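Local coordinates for protein L-glyceraldehyde 3-phosphate reductase (Clostridium beijerinckii, PDB 6HG6) that binds NADPH and probably reduces aldehydes such as furfural and methylglyoxal, as an aldo-keto reductase built on a TIM barrel, at residues Ser21-Pro26 against Ala162-Ile167; Val190-Arg195 against Asn206-Ala211. All blocks are in the same frame, centred on the assembly; numbering follows the deposited sequence.

Contact 1: Ser21-Pro26 against Ala162-Ile167; sequences SGLKLP and ALYAGI
The CA atoms of Leu-23 and Tyr-164 are the nearest across the two segments, 9.4 Å apart. The gap is too wide for backbone pairing, and no hydrogen bond crosses it. Segment 21-26 runs from a turn into the short strand 24-26. Segment 162-167 turns a corner at Leu-163 and Tyr-164 before it continues as a barrel strand. Side chains alone bridge the two.

Leu-23 lies over one face of the Tyr-164 ring. Leu-23 CD2 sits 3.9 Å from the Tyr-164 ring centroid, 19° off the ring normal and shifted toward the rim, in a CH-pi contact. The other methyl, Leu-23 CD1, packs 3.7 Å from Tyr-164 CE1. Leu-23 CB completes the grip at the phenol end, 3.6 Å from Tyr-164 OH. The two side chains run past each other in opposite directions.

The strand 24-26 pairs antiparallel with strand 15-17. This two-stranded sheet precedes the first barrel strand, 28-31, whereas Tyr-164 lies at the corner that leads into the fifth barrel strand. The contact therefore joins the N-terminal hairpin to the barrel, at the partly exposed end where strand 162-168 begins.

Ser-21 shapes the turn that presents Leu-23. Ser-21 OG is anti to the backbone N (chi1 174°) and accepts from Leu-23 N at 2.9 Å, with a nearly straight N-H...O angle of 167°. This is an ST turn. The same Ser-21 OG approaches Tyr-164 CE2 obliquely at 4.2 Å. Val-190 of the neighbouring strand touches both Ser-21 and Tyr-164, and Pro-188 also packs on the tyrosine.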
loop_
_atom_site.group_PDB
_atom_site.type_symbol
_atom_site.label_atom_id
_atom_site.label_comp_id
_atom_site.label_asym_id
_atom_site.label_seq_id
_atom_site.Cartn_x
_atom_site.Cartn_y
_atom_site.Cartn_z
ATOM N N SER A 21 -10.679 0.402 -13.673
ATOM C CA SER A 21 -10.838 -1.063 -13.495
ATOM C C SER A 21 -12.034 -1.457 -12.626
ATOM O O SER A 21 -12.417 -0.712 -11.675
ATOM C CB SER A 21 -9.557 -1.601 -12.928
ATOM O OG SER A 21 -9.685 -2.968 -12.618
ATOM N N GLY A 22 -12.532 -2.674 -12.850
ATOM C CA GLY A 22 -13.547 -3.294 -11.993
ATOM C C GLY A 22 -12.919 -3.855 -10.725
ATOM O O GLY A 22 -13.661 -4.288 -9.852
ATOM N N LEU A 23 -11.587 -3.848 -10.628
ATOM C CA LEU A 23 -10.890 -4.305 -9.412
ATOM C C LEU A 23 -11.095 -3.225 -8.344
ATOM O O LEU A 23 -10.658 -2.088 -8.556
ATOM C CB LEU A 23 -9.422 -4.520 -9.722
ATOM C CG LEU A 23 -8.666 -5.126 -8.542
ATOM C CD1 LEU A 23 -9.184 -6.551 -8.328
ATOM C CD2 LEU A 23 -7.155 -5.104 -8.710
ATOM N N LYS A 24 -11.664 -3.594 -7.212
ATOM C CA LYS A 24 -11.873 -2.626 -6.125
ATOM C C LYS A 24 -10.965 -2.945 -4.959
ATOM O O LYS A 24 -10.770 -4.138 -4.617
ATOM C CB LYS A 24 -13.328 -2.627 -5.693
ATOM C CG LYS A 24 -14.306 -2.238 -6.781
ATOM C CD LYS A 24 -15.676 -2.072 -6.154
ATOM C CE LYS A 24 -16.704 -1.700 -7.178
ATOM N NZ LYS A 24 -18.006 -1.391 -6.554
ATOM N N LEU A 25 -10.371 -1.891 -4.405
ATOM C CA LEU A 25 -9.578 -2.019 -3.180
ATOM C C LEU A 25 -10.462 -1.516 -2.036
ATOM O O LEU A 25 -11.273 -0.602 -2.205
ATOM C CB LEU A 25 -8.321 -1.148 -3.240
ATOM C CG LEU A 25 -7.358 -1.382 -4.387
ATOM C CD1 LEU A 25 -6.087 -0.566 -4.192
ATOM C CD2 LEU A 25 -7.026 -2.849 -4.517
ATOM N N PRO A 26 -10.275 -2.042 -0.813
ATOM C CA PRO A 26 -10.870 -1.422 0.370
ATOM C C PRO A 26 -10.206 -0.037 0.484
ATOM O O PRO A 26 -9.031 0.096 0.138
ATOM C CB PRO A 26 -10.367 -2.287 1.536
ATOM C CG PRO A 26 -9.024 -2.833 1.015
ATOM C CD PRO A 26 -9.306 -3.089 -0.454
ATOM N N ALA A 162 0.286 -13.822 -11.935
ATOM C CA ALA A 162 -0.238 -12.539 -11.436
ATOM C C ALA A 162 -1.513 -12.222 -12.191
ATOM O O ALA A 162 -1.559 -12.505 -13.378
ATOM C CB ALA A 162 0.759 -11.403 -11.606
ATOM N N LEU A 163 -2.535 -11.706 -11.522
ATOM C CA LEU A 163 -3.769 -11.316 -12.256
ATOM C C LEU A 163 -3.573 -9.955 -12.912
ATOM O O LEU A 163 -4.037 -9.771 -14.025
ATOM C CB LEU A 163 -4.956 -11.287 -11.309
ATOM C CG LEU A 163 -5.324 -12.647 -10.744
ATOM C CD1 LEU A 163 -6.588 -12.591 -9.902
ATOM C CD2 LEU A 163 -5.520 -13.638 -11.864
ATOM N N TYR A 164 -2.944 -9.038 -12.194
ATOM C CA TYR A 164 -2.749 -7.652 -12.640
ATOM C C TYR A 164 -1.332 -7.193 -12.364
ATOM O O TYR A 164 -0.719 -7.676 -11.398
ATOM C CB TYR A 164 -3.671 -6.730 -11.862
ATOM C CG TYR A 164 -5.161 -6.952 -12.026
ATOM C CD1 TYR A 164 -5.827 -7.755 -11.127
ATOM C CD2 TYR A 164 -5.939 -6.231 -12.920
ATOM C CE1 TYR A 164 -7.200 -7.926 -11.170
ATOM C CE2 TYR A 164 -7.331 -6.374 -12.972
ATOM C CZ TYR A 164 -7.966 -7.195 -12.047
ATOM O OH TYR A 164 -9.319 -7.335 -12.038
ATOM N N ALA A 165 -0.830 -6.289 -13.207
ATOM C CA ALA A 165 0.455 -5.597 -12.968
ATOM C C ALA A 165 0.202 -4.280 -12.228
ATOM O O ALA A 165 -0.847 -3.621 -12.389
ATOM C CB ALA A 165 1.166 -5.327 -14.277
ATOM N N GLY A 166 1.170 -3.910 -11.421
ATOM C CA GLY A 166 1.234 -2.597 -10.777
ATOM C C GLY A 166 2.650 -2.071 -10.869
ATOM O O GLY A 166 3.591 -2.877 -11.127
ATOM N N ILE A 167 2.836 -0.779 -10.592
ATOM C CA ILE A 167 4.186 -0.185 -10.472
ATOM C C ILE A 167 4.196 0.654 -9.203
ATOM O O ILE A 167 3.107 1.073 -8.733
ATOM C CB ILE A 167 4.637 0.588 -11.721
ATOM C CG1 ILE A 167 3.794 1.839 -11.960
ATOM C CG2 ILE A 167 4.684 -0.348 -12.936
ATOM C CD1 ILE A 167 4.163 2.591 -13.208
#

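Contact 2: Val190-Arg195 against Asn206-Ala211. With NDP (NADPH dihydro-nicotinamide-adenine-dinucleotide phosphate), chain B; EDO (1,2-ethanediol), chain H.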
loop_
_atom_site.group_PDB
_atom_site.type_symbol
_atom_site.label_atom_id
_atom_site.label_comp_id
_atom_site.label_asym_id
_atom_site.label_seq_id
_atom_site.Cartn_x
_atom_site.Cartn_y
_atom_site.Cartn_z
ATOM N N VAL A 190 -3.215 -1.661 -13.407
ATOM C CA VAL A 190 -4.340 -0.901 -12.818
ATOM C C VAL A 190 -3.919 -0.055 -11.632
ATOM O O VAL A 190 -4.819 0.687 -11.129
ATOM C CB VAL A 190 -5.473 -1.870 -12.413
ATOM C CG1 VAL A 190 -6.025 -2.637 -13.613
ATOM C CG2 VAL A 190 -5.014 -2.787 -11.296
ATOM N N ILE A 191 -2.697 -0.161 -11.147
ATOM C CA ILE A 191 -2.405 0.436 -9.816
ATOM C C ILE A 191 -0.976 0.963 -9.717
ATOM O O ILE A 191 -0.022 0.278 -10.109
ATOM C CB ILE A 191 -2.725 -0.576 -8.692
ATOM C CG1 ILE A 191 -2.747 0.045 -7.285
ATOM C CG2 ILE A 191 -1.765 -1.754 -8.737
ATOM C CD1 ILE A 191 -3.802 1.071 -7.093
ATOM N N ASN A 192 -0.862 2.151 -9.136
ATOM C CA ASN A 192 0.421 2.757 -8.708
ATOM C C ASN A 192 0.452 2.740 -7.181
ATOM O O ASN A 192 -0.562 3.116 -6.567
ATOM C CB ASN A 192 0.506 4.203 -9.136
ATOM C CG ASN A 192 0.614 4.341 -10.620
ATOM O OD1 ASN A 192 1.729 4.275 -11.108
ATOM N ND2 ASN A 192 -0.521 4.577 -11.291
ATOM N N GLN A 193 1.576 2.378 -6.591
ATOM C CA GLN A 193 1.782 2.439 -5.135
ATOM C C GLN A 193 2.861 3.476 -4.866
ATOM O O GLN A 193 3.993 3.299 -5.303
ATOM C CB GLN A 193 2.116 1.090 -4.523
ATOM C CG GLN A 193 2.336 1.179 -3.031
ATOM C CD GLN A 193 2.388 -0.187 -2.400
ATOM O OE1 GLN A 193 1.611 -1.090 -2.738
ATOM N NE2 GLN A 193 3.319 -0.325 -1.493
ATOM N N ASN A 194 2.507 4.536 -4.155
ATOM C CA ASN A 194 3.401 5.688 -3.925
ATOM C C ASN A 194 3.260 6.225 -2.500
ATOM O O ASN A 194 2.180 6.155 -1.909
ATOM C CB ASN A 194 3.191 6.806 -4.945
ATOM C CG ASN A 194 3.536 6.441 -6.369
ATOM O OD1 ASN A 194 2.803 5.673 -6.982
ATOM N ND2 ASN A 194 4.656 6.962 -6.878
ATOM N N ARG A 195 4.349 6.761 -1.984
ATOM C CA ARG A 195 4.370 7.403 -0.651
ATOM C C ARG A 195 3.578 8.697 -0.770
ATOM O O ARG A 195 3.831 9.441 -1.715
ATOM C CB ARG A 195 5.804 7.711 -0.200
ATOM C CG ARG A 195 5.919 8.087 1.273
ATOM C CD ARG A 195 7.359 8.212 1.812
ATOM N NE ARG A 195 8.160 7.022 1.546
ATOM C CZ ARG A 195 8.960 6.838 0.482
ATOM N NH1 ARG A 195 9.103 7.783 -0.442
ATOM N NH2 ARG A 195 9.601 5.687 0.336
ATOM N N ASN A 206 5.526 15.539 -8.853
ATOM C CA ASN A 206 6.303 14.759 -9.856
ATOM C C ASN A 206 5.376 14.216 -10.957
ATOM O O ASN A 206 5.806 13.360 -11.704
ATOM C CB ASN A 206 7.082 13.622 -9.193
ATOM C CG ASN A 206 6.191 12.506 -8.713
ATOM O OD1 ASN A 206 4.971 12.598 -8.831
ATOM N ND2 ASN A 206 6.794 11.442 -8.194
ATOM N N GLY A 207 4.126 14.672 -10.999
ATOM C CA GLY A 207 3.147 14.315 -12.035
ATOM C C GLY A 207 2.414 13.013 -11.799
ATOM O O GLY A 207 1.477 12.775 -12.564
ATOM N N LEU A 208 2.747 12.234 -10.771
ATOM C CA LEU A 208 2.158 10.882 -10.607
ATOM C C LEU A 208 0.663 10.984 -10.330
ATOM O O LEU A 208 -0.128 10.242 -10.998
ATOM C CB LEU A 208 2.917 10.077 -9.549
ATOM C CG LEU A 208 2.513 8.606 -9.387
ATOM C CD1 LEU A 208 1.200 8.503 -8.624
ATOM C CD2 LEU A 208 2.420 7.880 -10.741
ATOM N N LYS A 209 0.252 11.809 -9.383
ATOM C CA LYS A 209 -1.184 11.849 -9.018
ATOM C C LYS A 209 -2.037 12.255 -10.226
ATOM O O LYS A 209 -3.048 11.550 -10.483
ATOM C CB LYS A 209 -1.398 12.754 -7.820
ATOM C CG LYS A 209 -2.725 12.585 -7.105
ATOM C CD LYS A 209 -2.790 13.511 -5.896
ATOM C CE LYS A 209 -4.134 13.476 -5.203
ATOM N NZ LYS A 209 -4.342 14.576 -4.244
ATOM N N ARG A 210 -1.611 13.260 -10.975
ATOM C CA ARG A 210 -2.333 13.732 -12.175
ATOM C C ARG A 210 -2.250 12.690 -13.307
ATOM O O ARG A 210 -3.270 12.503 -13.960
ATOM C CB ARG A 210 -1.784 15.087 -12.611
ATOM C CG ARG A 210 -2.344 15.613 -13.928
ATOM C CD ARG A 210 -1.755 16.996 -14.149
ATOM N NE ARG A 210 -1.732 17.497 -15.528
ATOM C CZ ARG A 210 -2.375 18.574 -16.017
ATOM N NH1 ARG A 210 -3.171 19.333 -15.271
ATOM N NH2 ARG A 210 -2.203 18.899 -17.288
ATOM N N ALA A 211 -1.094 12.083 -13.570
ATOM C CA ALA A 211 -0.937 11.094 -14.664
ATOM C C ALA A 211 -1.820 9.882 -14.360
ATOM O O ALA A 211 -2.437 9.375 -15.286
ATOM C CB ALA A 211 0.507 10.691 -14.860
HETATM P PA NDP B . 1.724 4.032 8.263
HETATM O O1A NDP B . 2.255 5.350 7.809
HETATM O O2A NDP B . 0.271 3.685 8.325
HETATM O O5B NDP B . 2.422 3.618 9.652
HETATM C C5B NDP B . 2.042 2.373 10.297
HETATM C C4B NDP B . 2.501 2.393 11.731
HETATM O O4B NDP B . 1.939 3.569 12.368
HETATM C C3B NDP B . 2.069 1.213 12.613
HETATM O O3B NDP B . 2.972 0.111 12.572
HETATM C C2B NDP B . 2.049 1.867 13.988
HETATM O O2B NDP B . 3.399 1.943 14.436
HETATM C C1B NDP B . 1.520 3.261 13.676
HETATM N N9A NDP B . 0.070 3.410 13.704
HETATM C C8A NDP B . -0.846 2.842 12.852
HETATM N N7A NDP B . -2.080 3.209 13.093
HETATM C C5A NDP B . -1.976 4.077 14.170
HETATM C C6A NDP B . -2.936 4.807 14.897
HETATM N N6A NDP B . -4.240 4.775 14.633
HETATM N N1A NDP B . -2.494 5.591 15.914
HETATM C C2A NDP B . -1.179 5.619 16.172
HETATM N N3A NDP B . -0.186 4.983 15.553
HETATM C C4A NDP B . -0.653 4.219 14.548
HETATM O O3 NDP B . 2.307 2.909 7.256
HETATM P PN NDP B . 3.740 2.244 6.997
HETATM O O1N NDP B . 3.897 1.138 7.986
HETATM O O2N NDP B . 4.809 3.280 6.861
HETATM O O5D NDP B . 3.486 1.606 5.537
HETATM C C5D NDP B . 2.248 0.878 5.327
HETATM C C4D NDP B . 2.445 -0.121 4.212
HETATM O O4D NDP B . 2.788 0.579 3.003
HETATM C C3D NDP B . 3.597 -1.110 4.376
HETATM O O3D NDP B . 3.238 -2.153 5.270
HETATM C C2D NDP B . 3.770 -1.559 2.920
HETATM O O2D NDP B . 2.794 -2.509 2.585
HETATM C C1D NDP B . 3.550 -0.260 2.149
HETATM N N1N NDP B . 4.826 0.420 1.811
HETATM C C2N NDP B . 5.244 0.472 0.503
HETATM C C3N NDP B . 6.516 0.831 0.151
HETATM C C7N NDP B . 6.894 0.854 -1.307
HETATM O O7N NDP B . 6.103 0.443 -2.177
HETATM N N7N NDP B . 8.112 1.305 -1.605
HETATM C C4N NDP B . 7.466 1.188 1.262
HETATM C C5N NDP B . 6.856 1.296 2.603
HETATM C C6N NDP B . 5.591 0.997 2.807
HETATM P P2B NDP B . 3.657 1.849 16.029
HETATM O O1X NDP B . 2.592 1.055 16.759
HETATM O O2X NDP B . 5.025 1.194 16.140
HETATM O O3X NDP B . 3.671 3.315 16.435
HETATM C C1 EDO H . 1.425 17.687 -12.415
HETATM O O1 EDO H . 1.527 17.194 -13.749
HETATM C C2 EDO H . 2.751 17.813 -11.752
HETATM O O2 EDO H . 2.765 17.284 -10.438
HETATM O O HOH W 1 6.380 9.134 -5.905
#
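This contact is part of the outer layer of the TIM barrel, where helix 208-214 packs against the sixth barrel strand, 189-195. Leu-208, in the first turn of that helix, points at the strand and meets two asparagines that stand on its outward face. All three residues are buried.

The leucine divides its methyls between them. Leu-208 CD1 touches Asn-194 OD1 at 3.6 Å, and Leu-208 CD2 touches Asn-192 OD1 at 3.7 Å. Leu-208 CG also lies 3.7 Å from Asn-194 ND2, so the branch point and one methyl meet the amide of Asn-194. With CG anti to the backbone N (chi1 -173°), the leucine extends from the helix toward the strand. Asn-194 comes to meet it from the opposite direction, while Asn-192 slides past it. Met-175 of helix 172-184 packs on both Asn-192 and Leu-208.

Gly-207 occupies the N-cap position, and its positive phi (84°) suits glycine. Asn-206 forms an Asx turn: Asn-206 OD1 accepts from Leu-208 N at 3.0 Å, with the donor 37° out of the carbonyl plane. A water accepts from Asn-194 ND2 at 2.9 Å and more weakly from Asn-206 ND2. A 1,2-ethanediol, probably from the crystallisation liquor, lies beside Gly-207 and Arg-210.

Gln-193, an NADPH-binding residue between the asparagines, points away from the helix, and its extended side chain brings the amide against the nicotinamide end of the cofactor. Asn-194 ND2 also bonds Tyr-170 O, and Asn-192 ND2 makes a weak bond to Gly-218 O. Both buried amides thus find N-H partners outside the helix, and Leu-208 meets them by van der Waals contact alone.

The contacts meet through neighbouring parallel strands of the barrel, 162-168 and 189-195, with their centres 14 Å apart. Between these strands Ile-167 N lies 3.1 Å from Ile-191 O, and Ile-167 O lies 2.9 Å from Gln-193 N; both are probable hydrogen bonds. Side chains add to the seam, with Ile-167 CG1 3.3 Å from Asn-192 OD1, on a residue that carries contact 2. Contact 1 lies near the surface, where these strands begin; contact 2 is enclosed between barrel wall and helix. The NADPH site adjoins contact 2 through Gln-193. From contact 1, the side chain of Leu-23 is about 11 Å from those of Gln-193 and Asp-61, another NADPH-binding residue.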